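Local coordinates for IroE protein (Escherichia coli, PDB 2GZS), which hydrolyses the trilactone ring of enterobactin and its C-glucosylated salmochelin forms, preferring the iron-free siderophores and usually cutting once to leave linear trimers, at residues H26-T31 with G78-L83; P34-P39 with K69-I74; N118-L123 with G152-D157; A171-G176 with I201-A206. All coordinates share one frame; numbering follows the deposited sequence.

Contact 1 of 4, residues H26-T31 with G78-L83; sequences HYRVWT and GYQTNL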
loop_
_atom_site.group_PDB
_atom_site.type_symbol
_atom_site.label_atom_id
_atom_site.label_comp_id
_atom_site.label_asym_id
_atom_site.label_seq_id
_atom_site.Cartn_x
_atom_site.Cartn_y
_atom_site.Cartn_z
ATOM N N HIS A 26 12.706 -6.512 11.355
ATOM C CA HIS A 26 13.752 -6.670 10.325
ATOM C C HIS A 26 13.060 -6.812 8.970
ATOM O O HIS A 26 12.281 -7.763 8.834
ATOM C CB HIS A 26 14.595 -7.916 10.654
ATOM C CG HIS A 26 15.128 -7.834 12.076
ATOM N ND1 HIS A 26 16.130 -6.920 12.358
ATOM C CD2 HIS A 26 14.764 -8.421 13.219
ATOM C CE1 HIS A 26 16.389 -7.016 13.666
ATOM N NE2 HIS A 26 15.580 -7.911 14.192
ATOM N N TYR A 27 13.320 -5.876 8.072
ATOM C CA TYR A 27 12.584 -5.736 6.807
ATOM C C TYR A 27 13.342 -6.419 5.670
ATOM O O TYR A 27 14.567 -6.380 5.617
ATOM C CB TYR A 27 12.308 -4.247 6.452
ATOM C CG TYR A 27 11.528 -3.628 7.620
ATOM C CD1 TYR A 27 10.160 -3.616 7.666
ATOM C CD2 TYR A 27 12.257 -3.080 8.670
ATOM C CE1 TYR A 27 9.416 -3.063 8.723
ATOM C CE2 TYR A 27 11.549 -2.533 9.748
ATOM C CZ TYR A 27 10.185 -2.525 9.762
ATOM O OH TYR A 27 9.485 -1.990 10.833
ATOM N N ARG A 28 12.568 -6.992 4.756
ATOM C CA ARG A 28 13.132 -7.559 3.503
ATOM C C ARG A 28 12.398 -6.898 2.379
ATOM O O ARG A 28 11.163 -7.001 2.378
ATOM C CB ARG A 28 12.930 -9.068 3.486
ATOM C CG ARG A 28 13.537 -9.745 2.218
ATOM C CD ARG A 28 13.477 -11.244 2.446
ATOM N NE ARG A 28 14.255 -11.866 3.512
ATOM C CZ ARG A 28 13.849 -13.010 4.086
ATOM N NH1 ARG A 28 12.712 -13.570 3.669
ATOM N NH2 ARG A 28 14.604 -13.524 5.049
ATOM N N VAL A 29 13.055 -6.102 1.520
ATOM C CA VAL A 29 12.365 -5.245 0.564
ATOM C C VAL A 29 12.786 -5.707 -0.839
ATOM O O VAL A 29 13.991 -5.722 -1.153
ATOM C CB VAL A 29 12.699 -3.765 0.770
ATOM C CG1 VAL A 29 12.032 -2.893 -0.307
ATOM C CG2 VAL A 29 12.277 -3.409 2.203
ATOM N N TRP A 30 11.789 -6.078 -1.628
ATOM C CA TRP A 30 12.065 -6.489 -3.006
ATOM C C TRP A 30 11.682 -5.339 -3.932
ATOM O O TRP A 30 10.614 -4.708 -3.823
ATOM C CB TRP A 30 11.277 -7.709 -3.438
ATOM C CG TRP A 30 11.622 -8.971 -2.748
ATOM C CD1 TRP A 30 12.514 -9.905 -3.222
ATOM C CD2 TRP A 30 11.126 -9.490 -1.500
ATOM N NE1 TRP A 30 12.590 -10.961 -2.333
ATOM C CE2 TRP A 30 11.741 -10.715 -1.269
ATOM C CE3 TRP A 30 10.189 -8.959 -0.571
ATOM C CZ2 TRP A 30 11.473 -11.474 -0.150
ATOM C CZ3 TRP A 30 9.930 -9.734 0.565
ATOM C CH2 TRP A 30 10.568 -10.960 0.771
ATOM N N THR A 31 12.576 -5.026 -4.865
ATOM C CA THR A 31 12.301 -4.051 -5.904
ATOM C C THR A 31 12.216 -4.759 -7.258
ATOM O O THR A 31 13.197 -5.425 -7.647
ATOM C CB THR A 31 13.348 -2.931 -5.932
ATOM O OG1 THR A 31 13.373 -2.295 -4.636
ATOM C CG2 THR A 31 12.951 -1.822 -6.894
ATOM N N GLY A 78 8.487 -6.198 2.910
ATOM C CA GLY A 78 8.184 -7.346 3.735
ATOM C C GLY A 78 9.114 -7.463 4.936
ATOM O O GLY A 78 9.727 -6.444 5.294
ATOM N N TYR A 79 9.179 -8.645 5.465
ATOM C CA TYR A 79 9.919 -8.924 6.682
ATOM C C TYR A 79 10.887 -10.048 6.490
ATOM O O TYR A 79 10.658 -10.851 5.549
ATOM C CB TYR A 79 8.937 -9.263 7.829
ATOM C CG TYR A 79 8.125 -8.057 8.249
ATOM C CD1 TYR A 79 8.643 -7.114 9.145
ATOM C CD2 TYR A 79 6.821 -7.813 7.768
ATOM C CE1 TYR A 79 7.876 -6.005 9.542
ATOM C CE2 TYR A 79 6.038 -6.709 8.126
ATOM C CZ TYR A 79 6.613 -5.800 9.047
ATOM O OH TYR A 79 5.843 -4.699 9.380
ATOM N N GLN A 80 11.901 -10.151 7.342
ATOM C CA GLN A 80 12.854 -11.267 7.220
ATOM C C GLN A 80 12.258 -12.492 7.893
ATOM O O GLN A 80 12.514 -12.825 9.074
ATOM C CB GLN A 80 14.165 -10.783 7.863
ATOM C CG GLN A 80 14.831 -9.683 7.030
ATOM C CD GLN A 80 16.093 -9.122 7.691
ATOM O OE1 GLN A 80 16.783 -9.917 8.351
ATOM N NE2 GLN A 80 16.367 -7.830 7.525
ATOM N N THR A 81 11.427 -13.184 7.129
ATOM C CA THR A 81 10.693 -14.356 7.639
ATOM C C THR A 81 10.444 -15.306 6.496
ATOM O O THR A 81 10.432 -14.927 5.327
ATOM C CB THR A 81 9.350 -13.982 8.246
ATOM O OG1 THR A 81 8.674 -15.202 8.648
ATOM C CG2 THR A 81 8.478 -13.298 7.189
ATOM N N ASN A 82 10.235 -16.578 6.833
ATOM C CA ASN A 82 9.918 -17.502 5.739
ATOM C C ASN A 82 8.411 -17.715 5.635
ATOM O O ASN A 82 7.945 -18.544 4.859
ATOM C CB ASN A 82 10.565 -18.872 5.956
ATOM C CG ASN A 82 12.080 -18.830 5.804
ATOM O OD1 ASN A 82 12.593 -18.651 4.696
ATOM N ND2 ASN A 82 12.782 -18.975 6.916
ATOM N N LEU A 83 7.615 -17.016 6.429
ATOM C CA LEU A 83 6.168 -17.090 6.304
ATOM C C LEU A 83 5.639 -15.917 5.495
ATOM O O LEU A 83 6.337 -14.924 5.254
ATOM C CB LEU A 83 5.616 -17.034 7.733
ATOM C CG LEU A 83 6.246 -18.136 8.616
ATOM C CD1 LEU A 83 5.917 -17.800 10.058
ATOM C CD2 LEU A 83 5.771 -19.513 8.220
#
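Backbone hydrogen bonds join R28 and G78 as an antiparallel hydrogen-bonded pair: R28 N donates to G78 O at 2.9 Å, and G78 N returns a bond to R28 O at 2.8 Å. Next to it Y27 and Y79 form a non-hydrogen-bonded pair, after which Q80 N still reaches H26 O although the strand has ended. Two side chains extend this pairing. The amide of Q80 points NE2 at Y27 O over 3.0 Å, nearly straight at 169° and in its own amide plane, but from above the plane of the accepting carbonyl. R28, with CG anti to N (chi1 -178°) and a bend at chi3, lays one guanidinium face over Q80 CA and Y79 O and gives T81 O a weak bond from NH1. With an alanine at R28, T81 O would probably lose this donor and the Q80 backbone its cover. The rings of Y27 and Y79 run side by side as an oblique pair, Y27 CE1 3.4 Å from Y79 CE1 and the planes 35° apart; both hydroxyls bond to OD2 of D93. The edge of W30 lies near G78 CA, where a CB would come too close to W30 CZ3. Strand 26-34 lies between strands 11-19 and 73-79, with Y27 and V29 against helix 117-132 and R28 and W30 against helix 51-57.

Contact 2 of 4, residues P34-P39 with K69-I74; sequences PNTTAP and KTPPVI
P34, the last residue of its strand, meets P71, P72 and V73 with three ring atoms. P34 CB lies 3.8 Å from P71 CG, and P34 CG rests 3.5 Å from P71 O, with P72 O close by. P34 CD touches V73 CG2 at 3.9 Å, the P34 and V73 side chains crossing at about a right angle. These are van der Waals contacts of ring carbons against carbonyl oxygens and aliphatic carbons. Replacing P34 with a glycine would probably open a gap beside P71 and V73 and allow the backbone more freedom to turn at the strand end. Two residues on, T36 places OG1 between its backbone N and carbonyl carbon (chi1 56°), which brings the hydroxyl oxygen 3.5 Å from CG of P71, on the ring that P34 also touches. The chain then curves round to P39, whose CG approaches the methyl CG2 of T70 at 3.5 Å. The proline-rich approach to strand 73-79 is therefore met at separate points along the turn. Y11 of strand 11-19 touches both P34 and P71 and bonds through its hydroxyl to P72 O, Y43 of strand 43-48 packs on P34 and A38, and P72 faces helix 247-262.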
loop_
_atom_site.group_PDB
_atom_site.type_symbol
_atom_site.label_atom_id
_atom_site.label_comp_id
_atom_site.label_asym_id
_atom_site.label_seq_id
_atom_site.Cartn_x
_atom_site.Cartn_y
_atom_site.Cartn_z
ATOM N N PRO A 34 10.705 -3.038 -14.332
ATOM C CA PRO A 34 10.321 -3.573 -15.652
ATOM C C PRO A 34 11.555 -3.716 -16.565
ATOM O O PRO A 34 12.488 -2.933 -16.477
ATOM C CB PRO A 34 9.388 -2.523 -16.194
ATOM C CG PRO A 34 8.836 -1.811 -14.960
ATOM C CD PRO A 34 10.026 -1.745 -14.036
ATOM N N ASN A 35 11.501 -4.753 -17.391
ATOM C CA ASN A 35 12.559 -4.905 -18.405
ATOM C C ASN A 35 12.222 -4.155 -19.652
ATOM O O ASN A 35 13.075 -4.093 -20.539
ATOM C CB ASN A 35 12.723 -6.397 -18.712
ATOM C CG ASN A 35 13.473 -7.110 -17.633
ATOM O OD1 ASN A 35 13.944 -6.476 -16.663
ATOM N ND2 ASN A 35 13.678 -8.417 -17.739
ATOM N N THR A 36 11.010 -3.656 -19.779
ATOM C CA THR A 36 10.696 -2.754 -20.907
ATOM C C THR A 36 11.081 -1.354 -20.465
ATOM O O THR A 36 11.106 -0.947 -19.286
ATOM C CB THR A 36 9.256 -3.003 -21.316
ATOM O OG1 THR A 36 8.327 -2.836 -20.246
ATOM C CG2 THR A 36 9.103 -4.511 -21.615
ATOM N N THR A 37 11.466 -0.546 -21.436
ATOM C CA THR A 37 12.034 0.791 -21.172
ATOM C C THR A 37 11.013 1.755 -20.559
ATOM O O THR A 37 9.836 1.702 -20.891
ATOM C CB THR A 37 12.641 1.278 -22.499
ATOM O OG1 THR A 37 13.761 0.404 -22.790
ATOM C CG2 THR A 37 13.189 2.689 -22.433
ATOM N N ALA A 38 11.423 2.583 -19.631
ATOM C CA ALA A 38 10.517 3.497 -18.911
ATOM C C ALA A 38 10.062 4.620 -19.810
ATOM O O ALA A 38 10.865 4.993 -20.665
ATOM C CB ALA A 38 11.251 4.126 -17.743
ATOM N N PRO A 39 8.872 5.155 -19.616
ATOM C CA PRO A 39 8.518 6.371 -20.371
ATOM C C PRO A 39 9.515 7.468 -20.048
ATOM O O PRO A 39 10.207 7.418 -19.032
ATOM C CB PRO A 39 7.148 6.731 -19.831
ATOM C CG PRO A 39 6.690 5.605 -18.986
ATOM C CD PRO A 39 7.838 4.703 -18.686
ATOM N N LYS A 69 0.622 -1.838 -20.704
ATOM C CA LYS A 69 0.421 -0.422 -20.516
ATOM C C LYS A 69 1.733 0.167 -20.040
ATOM O O LYS A 69 2.741 -0.069 -20.737
ATOM C CB LYS A 69 -0.775 -0.176 -19.566
ATOM C CG LYS A 69 -2.054 -0.488 -20.364
ATOM C CD LYS A 69 -3.136 -1.164 -19.544
ATOM C CE LYS A 69 -4.510 -1.111 -20.196
ATOM N NZ LYS A 69 -5.143 -2.403 -20.581
ATOM N N THR A 70 1.805 0.882 -18.955
ATOM C CA THR A 70 3.044 1.427 -18.417
ATOM C C THR A 70 3.474 0.645 -17.175
ATOM O O THR A 70 3.026 1.013 -16.088
ATOM C CB THR A 70 2.828 2.904 -18.058
ATOM O OG1 THR A 70 2.395 3.586 -19.260
ATOM C CG2 THR A 70 4.119 3.597 -17.654
ATOM N N PRO A 71 4.240 -0.413 -17.250
ATOM C CA PRO A 71 4.506 -1.268 -16.076
ATOM C C PRO A 71 5.215 -0.445 -15.028
ATOM O O PRO A 71 6.133 0.348 -15.246
ATOM C CB PRO A 71 5.340 -2.453 -16.596
ATOM C CG PRO A 71 5.988 -1.900 -17.830
ATOM C CD PRO A 71 4.946 -0.972 -18.447
ATOM N N PRO A 72 4.756 -0.628 -13.767
ATOM C CA PRO A 72 5.398 0.110 -12.678
ATOM C C PRO A 72 6.592 -0.601 -12.067
ATOM O O PRO A 72 6.652 -1.834 -12.111
ATOM C CB PRO A 72 4.235 0.161 -11.618
ATOM C CG PRO A 72 3.568 -1.168 -11.840
ATOM C CD PRO A 72 3.574 -1.410 -13.323
ATOM N N VAL A 73 7.447 0.195 -11.421
ATOM C CA VAL A 73 8.320 -0.394 -10.406
ATOM C C VAL A 73 7.480 -0.868 -9.190
ATOM O O VAL A 73 6.565 -0.113 -8.801
ATOM C CB VAL A 73 9.402 0.586 -9.973
ATOM C CG1 VAL A 73 10.293 0.141 -8.836
ATOM C CG2 VAL A 73 10.322 0.877 -11.217
ATOM N N ILE A 74 7.803 -2.049 -8.714
ATOM C CA ILE A 74 7.018 -2.605 -7.586
ATOM C C ILE A 74 7.980 -2.722 -6.420
ATOM O O ILE A 74 9.052 -3.353 -6.518
ATOM C CB ILE A 74 6.493 -3.982 -7.963
ATOM C CG1 ILE A 74 5.734 -3.966 -9.308
ATOM C CG2 ILE A 74 5.673 -4.515 -6.816
ATOM C CD1 ILE A 74 5.152 -5.329 -9.638
#

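Contact 3 of 4, residues N118-L123 with G152-D157; sequences NNFRQL and GLFVLD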
loop_
_atom_site.group_PDB
_atom_site.type_symbol
_atom_site.label_atom_id
_atom_site.label_comp_id
_atom_site.label_asym_id
_atom_site.label_seq_id
_atom_site.Cartn_x
_atom_site.Cartn_y
_atom_site.Cartn_z
ATOM N N ASN A 118 3.626 5.824 12.715
ATOM C CA ASN A 118 4.444 6.997 12.335
ATOM C C ASN A 118 5.887 6.612 12.250
ATOM O O ASN A 118 6.591 7.135 11.340
ATOM C CB ASN A 118 4.206 8.084 13.361
ATOM C CG ASN A 118 2.851 8.722 13.303
ATOM O OD1 ASN A 118 2.095 8.623 12.342
ATOM N ND2 ASN A 118 2.519 9.485 14.352
ATOM N N ASN A 119 6.380 5.728 13.104
ATOM C CA ASN A 119 7.809 5.362 12.982
ATOM C C ASN A 119 8.040 4.521 11.742
ATOM O O ASN A 119 9.110 4.659 11.139
ATOM C CB ASN A 119 8.276 4.551 14.195
ATOM C CG ASN A 119 8.046 5.197 15.554
ATOM O OD1 ASN A 119 7.366 4.601 16.381
ATOM N ND2 ASN A 119 8.610 6.353 15.771
ATOM N N PHE A 120 7.048 3.689 11.368
ATOM C CA PHE A 120 7.226 2.878 10.144
ATOM C C PHE A 120 7.166 3.829 8.943
ATOM O O PHE A 120 7.972 3.618 8.003
ATOM C CB PHE A 120 6.133 1.817 10.101
ATOM C CG PHE A 120 6.200 0.988 8.799
ATOM C CD1 PHE A 120 7.335 0.258 8.475
ATOM C CD2 PHE A 120 5.092 1.004 7.947
ATOM C CE1 PHE A 120 7.369 -0.494 7.287
ATOM C CE2 PHE A 120 5.173 0.285 6.750
ATOM C CZ PHE A 120 6.304 -0.440 6.399
ATOM N N ARG A 121 6.307 4.817 8.925
ATOM C CA ARG A 121 6.264 5.769 7.805
ATOM C C ARG A 121 7.602 6.504 7.736
ATOM O O ARG A 121 8.052 6.744 6.611
ATOM C CB ARG A 121 5.087 6.717 7.932
ATOM C CG ARG A 121 4.964 7.588 6.649
ATOM C CD ARG A 121 3.529 8.142 6.474
ATOM N NE ARG A 121 3.010 8.483 7.758
ATOM C CZ ARG A 121 2.072 7.894 8.517
ATOM N NH1 ARG A 121 1.887 8.500 9.691
ATOM N NH2 ARG A 121 1.365 6.820 8.214
ATOM N N GLN A 122 8.224 6.894 8.854
ATOM C CA GLN A 122 9.530 7.581 8.742
ATOM C C GLN A 122 10.519 6.634 8.148
ATOM O O GLN A 122 11.341 7.022 7.293
ATOM C CB GLN A 122 9.934 7.979 10.186
ATOM C CG GLN A 122 11.402 8.398 10.291
ATOM C CD GLN A 122 11.563 9.839 10.745
ATOM O OE1 GLN A 122 12.620 10.441 10.501
ATOM N NE2 GLN A 122 10.483 10.288 11.395
ATOM N N LEU A 123 10.565 5.377 8.520
ATOM C CA LEU A 123 11.469 4.396 7.949
ATOM C C LEU A 123 11.216 4.325 6.435
ATOM O O LEU A 123 12.126 4.337 5.574
ATOM C CB LEU A 123 11.248 3.008 8.561
ATOM C CG LEU A 123 11.842 1.853 7.774
ATOM C CD1 LEU A 123 13.364 1.896 7.880
ATOM C CD2 LEU A 123 11.360 0.499 8.297
ATOM N N GLY A 152 -4.351 -1.554 5.181
ATOM C CA GLY A 152 -5.277 -0.541 4.689
ATOM C C GLY A 152 -5.417 0.626 5.672
ATOM O O GLY A 152 -5.573 1.788 5.261
ATOM N N LEU A 153 -5.335 0.305 6.987
ATOM C CA LEU A 153 -5.308 1.385 7.969
ATOM C C LEU A 153 -4.051 2.273 7.808
ATOM O O LEU A 153 -4.159 3.513 7.885
ATOM C CB LEU A 153 -5.288 0.869 9.435
ATOM C CG LEU A 153 -6.513 -0.023 9.718
ATOM C CD1 LEU A 153 -6.402 -0.537 11.166
ATOM C CD2 LEU A 153 -7.804 0.764 9.497
ATOM N N PHE A 154 -2.939 1.589 7.576
ATOM C CA PHE A 154 -1.687 2.331 7.394
ATOM C C PHE A 154 -1.815 3.280 6.208
ATOM O O PHE A 154 -1.330 4.416 6.252
ATOM C CB PHE A 154 -0.506 1.372 7.137
ATOM C CG PHE A 154 0.783 2.164 6.978
ATOM C CD1 PHE A 154 1.436 2.707 8.079
ATOM C CD2 PHE A 154 1.313 2.371 5.701
ATOM C CE1 PHE A 154 2.581 3.485 7.891
ATOM C CE2 PHE A 154 2.461 3.151 5.489
ATOM C CZ PHE A 154 3.086 3.667 6.607
ATOM N N VAL A 155 -2.478 2.809 5.114
ATOM C CA VAL A 155 -2.606 3.722 3.957
ATOM C C VAL A 155 -3.431 4.940 4.255
ATOM O O VAL A 155 -3.131 6.064 3.883
ATOM C CB VAL A 155 -3.207 2.946 2.775
ATOM C CG1 VAL A 155 -3.534 3.829 1.571
ATOM C CG2 VAL A 155 -2.229 1.866 2.320
ATOM N N LEU A 156 -4.552 4.769 5.003
ATOM C CA LEU A 156 -5.376 5.939 5.417
ATOM C C LEU A 156 -4.568 6.892 6.306
ATOM O O LEU A 156 -4.605 8.118 6.102
ATOM C CB LEU A 156 -6.632 5.498 6.166
ATOM C CG LEU A 156 -7.670 4.733 5.343
ATOM C CD1 LEU A 156 -8.842 4.271 6.230
ATOM C CD2 LEU A 156 -8.168 5.558 4.162
ATOM N N ASP A 157 -3.851 6.343 7.255
ATOM C CA ASP A 157 -2.995 7.095 8.169
ATOM C C ASP A 157 -1.982 7.925 7.362
ATOM O O ASP A 157 -1.693 9.100 7.683
ATOM C CB ASP A 157 -2.359 6.164 9.190
ATOM C CG ASP A 157 -1.568 6.878 10.278
ATOM O OD1 ASP A 157 -2.221 7.702 10.995
ATOM O OD2 ASP A 157 -0.351 6.693 10.489
HETATM O O HOH W 1 -0.850 8.197 13.311
#
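Two helices of the alpha/beta-hydrolase fold meet here: 117-132 and 150-161, the latter following directly on the turn that carries the active-site S149. Their local axes pass 11.0 Å apart at a crossing angle of -76°, and the helices meet through long side chains. F120 and F154 form an edge-to-face pair, in which CD2 at the edge of F120 comes over one face of F154, 3.5 Å from its CE1, with ring planes at 61°. In both residues CG stands anti to the backbone N (chi1 176° for F120), sending each ring toward the other helix. Beside this pair R121 makes a salt bridge to D157. Both NH1 and NH2 of R121 converge end-on upon a single oxygen, D157 OD2, at 3.0 and 2.9 Å; OD2 lies in the guanidinium plane, yet the two nitrogens reach it from the same face of the carboxylate, well above its plane. R121 NH2 also passes 3.6 Å from F154 CE1, placing the charged group next to the ring. S117 OG adds a further hydrogen bond to OD2, while R185 forms a salt bridge with OD1, so an arginine on each oxygen probably favours the ionised carboxylate. A water donates to N118 OD1 at 3.1 Å and to D157 OD1 at 2.7 Å, linking the start of one helix to the other. F154 also touches the GxSxG segment, in keeping with the strand-nucleophile elbow-helix arrangement of alpha/beta hydrolases, with helix 150-161 following S149.

Contact 4 of 4, residues A171-G176 with I201-A206; sequences ASPSLG and IMEGSA. With DFP (diisopropyl phosphonate), chain B.
The carboxylate of E203 receives two bonds from S174. S174 OG donates to E203 OE1 at 2.7 Å, arriving on the syn side but 33° out of the carboxylate plane, and the backbone N of S174 donates to E203 OE2 at 3.1 Å through the syn lone pair. S174 holds OG between its N and carbonyl carbon (chi1 67°), which lets hydroxyl and amide address the same acid group; E203 folds back at chi2 (-81°) to meet them. P173 CD lies 3.0 Å from E203 OE2. One step out, S172 N bonds M202 O at 2.8 Å, nearly in line with the carbonyl, and continues the parallel pairing of A171 with M202. A water donates to E203 OE1, accepts from G204 N and also hydrogen-bonds S172 OG. The bonds to E203 hold the short 3-10 turn 173-175, and its last residue, L175, faces the ligand: L175 O is 3.3 Å from C2' of the diisopropyl phosphonate. L175 also touches S149 and H247, so loop 171-176 contributes L175 and G176 to the active-site pocket, set at the C-terminal edge of parallel strands as is usual in alpha/beta hydrolases.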
loop_
_atom_site.group_PDB
_atom_site.type_symbol
_atom_site.label_atom_id
_atom_site.label_comp_id
_atom_site.label_asym_id
_atom_site.label_seq_id
_atom_site.Cartn_x
_atom_site.Cartn_y
_atom_site.Cartn_z
ATOM N N ALA A 171 -6.945 -1.026 1.129
ATOM C CA ALA A 171 -7.812 -2.211 0.930
ATOM C C ALA A 171 -8.258 -2.828 2.269
ATOM O O ALA A 171 -7.456 -2.969 3.170
ATOM C CB ALA A 171 -7.039 -3.219 0.096
ATOM N N SER A 172 -9.576 -3.121 2.311
ATOM C CA SER A 172 -10.214 -3.697 3.519
ATOM C C SER A 172 -9.911 -2.977 4.847
ATOM O O SER A 172 -9.691 -3.711 5.825
ATOM C CB SER A 172 -9.889 -5.178 3.666
ATOM O OG SER A 172 -10.327 -5.836 2.445
ATOM N N PRO A 173 -9.873 -1.658 4.885
ATOM C CA PRO A 173 -9.621 -1.015 6.196
ATOM C C PRO A 173 -10.829 -1.259 7.125
ATOM O O PRO A 173 -10.609 -1.148 8.363
ATOM C CB PRO A 173 -9.441 0.462 5.846
ATOM C CG PRO A 173 -10.245 0.648 4.588
ATOM C CD PRO A 173 -10.091 -0.628 3.834
ATOM N N SER A 174 -11.968 -1.570 6.577
ATOM C CA SER A 174 -13.182 -1.818 7.410
ATOM C C SER A 174 -12.910 -2.996 8.334
ATOM O O SER A 174 -13.707 -3.149 9.311
ATOM C CB SER A 174 -14.417 -2.103 6.553
ATOM O OG SER A 174 -14.234 -3.340 5.879
ATOM N N LEU A 175 -11.928 -3.841 8.187
ATOM C CA LEU A 175 -11.624 -4.952 9.088
ATOM C C LEU A 175 -11.011 -4.478 10.428
ATOM O O LEU A 175 -10.927 -5.302 11.367
ATOM C CB LEU A 175 -10.675 -5.953 8.405
ATOM C CG LEU A 175 -11.231 -6.522 7.094
ATOM C CD1 LEU A 175 -10.195 -7.456 6.480
ATOM C CD2 LEU A 175 -12.565 -7.227 7.406
ATOM N N GLY A 176 -10.548 -3.228 10.446
ATOM C CA GLY A 176 -9.799 -2.700 11.639
ATOM C C GLY A 176 -10.702 -2.068 12.681
ATOM O O GLY A 176 -11.757 -1.500 12.448
ATOM N N ILE A 201 -10.419 3.658 -2.024
ATOM C CA ILE A 201 -10.834 2.705 -0.998
ATOM C C ILE A 201 -11.351 1.437 -1.668
ATOM O O ILE A 201 -12.101 1.555 -2.654
ATOM C CB ILE A 201 -11.936 3.314 -0.099
ATOM C CG1 ILE A 201 -11.416 4.596 0.576
ATOM C CG2 ILE A 201 -12.429 2.305 0.910
ATOM C CD1 ILE A 201 -12.492 5.302 1.400
HETATM N N MSE A 202 -10.893 0.289 -1.211
HETATM C CA MSE A 202 -11.127 -0.962 -1.875
HETATM C C MSE A 202 -11.762 -1.885 -0.847
HETATM O O MSE A 202 -11.171 -2.107 0.209
HETATM C CB MSE A 202 -9.829 -1.571 -2.406
HETATM C CG MSE A 202 -8.942 -0.537 -3.187
HETATM SE SE MSE A 202 -7.309 -1.244 -3.869
HETATM C CE MSE A 202 -7.954 -1.669 -5.615
ATOM N N GLU A 203 -12.953 -2.413 -1.148
ATOM C CA GLU A 203 -13.571 -3.287 -0.159
ATOM C C GLU A 203 -14.189 -4.485 -0.882
ATOM O O GLU A 203 -14.479 -4.378 -2.065
ATOM C CB GLU A 203 -14.698 -2.566 0.632
ATOM C CG GLU A 203 -14.155 -1.506 1.592
ATOM C CD GLU A 203 -13.639 -2.068 2.891
ATOM O OE1 GLU A 203 -13.801 -3.290 3.200
ATOM O OE2 GLU A 203 -13.061 -1.304 3.720
ATOM N N GLY A 204 -14.344 -5.602 -0.210
ATOM C CA GLY A 204 -14.899 -6.780 -0.895
ATOM C C GLY A 204 -15.793 -7.318 0.225
ATOM O O GLY A 204 -16.793 -6.642 0.307
ATOM N N SER A 205 -15.193 -8.297 0.851
ATOM C CA SER A 205 -15.697 -8.950 2.051
ATOM C C SER A 205 -17.139 -9.315 1.721
ATOM O O SER A 205 -17.245 -10.408 1.167
ATOM C CB SER A 205 -15.507 -8.067 3.273
ATOM O OG SER A 205 -14.114 -7.856 3.501
ATOM N N ALA A 206 -18.055 -8.418 2.016
ATOM C CA ALA A 206 -19.462 -8.516 1.643
ATOM C C ALA A 206 -19.600 -8.675 0.136
ATOM O O ALA A 206 -19.509 -7.746 -0.663
ATOM C CB ALA A 206 -20.218 -7.297 2.140
HETATM C C1 DFP B . -7.481 -9.831 7.966
HETATM C C2 DFP B . -7.592 -10.868 9.086
HETATM C C3 DFP B . -7.338 -10.469 6.592
HETATM C "C1'" DFP B . -6.869 -6.779 11.243
HETATM C "C2'" DFP B . -7.707 -5.576 10.922
HETATM C "C3'" DFP B . -7.529 -7.502 12.465
HETATM P P DFP B . -6.123 -7.676 8.851
HETATM O O1P DFP B . -6.238 -9.116 8.256
HETATM O O2P DFP B . -6.960 -7.706 10.189
HETATM O O3P DFP B . -4.684 -7.239 9.072
HETATM O O HOH W 2 -13.060 -5.840 2.496
#

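In the fold
From the N terminus, contact 1 closes a loop from 26-31 to 78-83, 47 residues apart at their nearest ends. Contact 2 is nested inside that loop, joining the turn after the same strand to the start of strand 73-79; T31 CG2 meets V73 CG1 at 3.8 Å, so the two contacts touch within neighbouring strands. Contacts 3 and 4 follow in series, and no loops cross. Contact 3 ties helix 117-132 to helix 150-161, and reaches back to contact 1 where Y27 packs on F120 and L123. Contact 4 joins the ends of strands 167-171 and 198-203, and P173 and G176 pack on helix 150-161. Contacts 2 and 4, centres about 29 Å apart, share only the sheet.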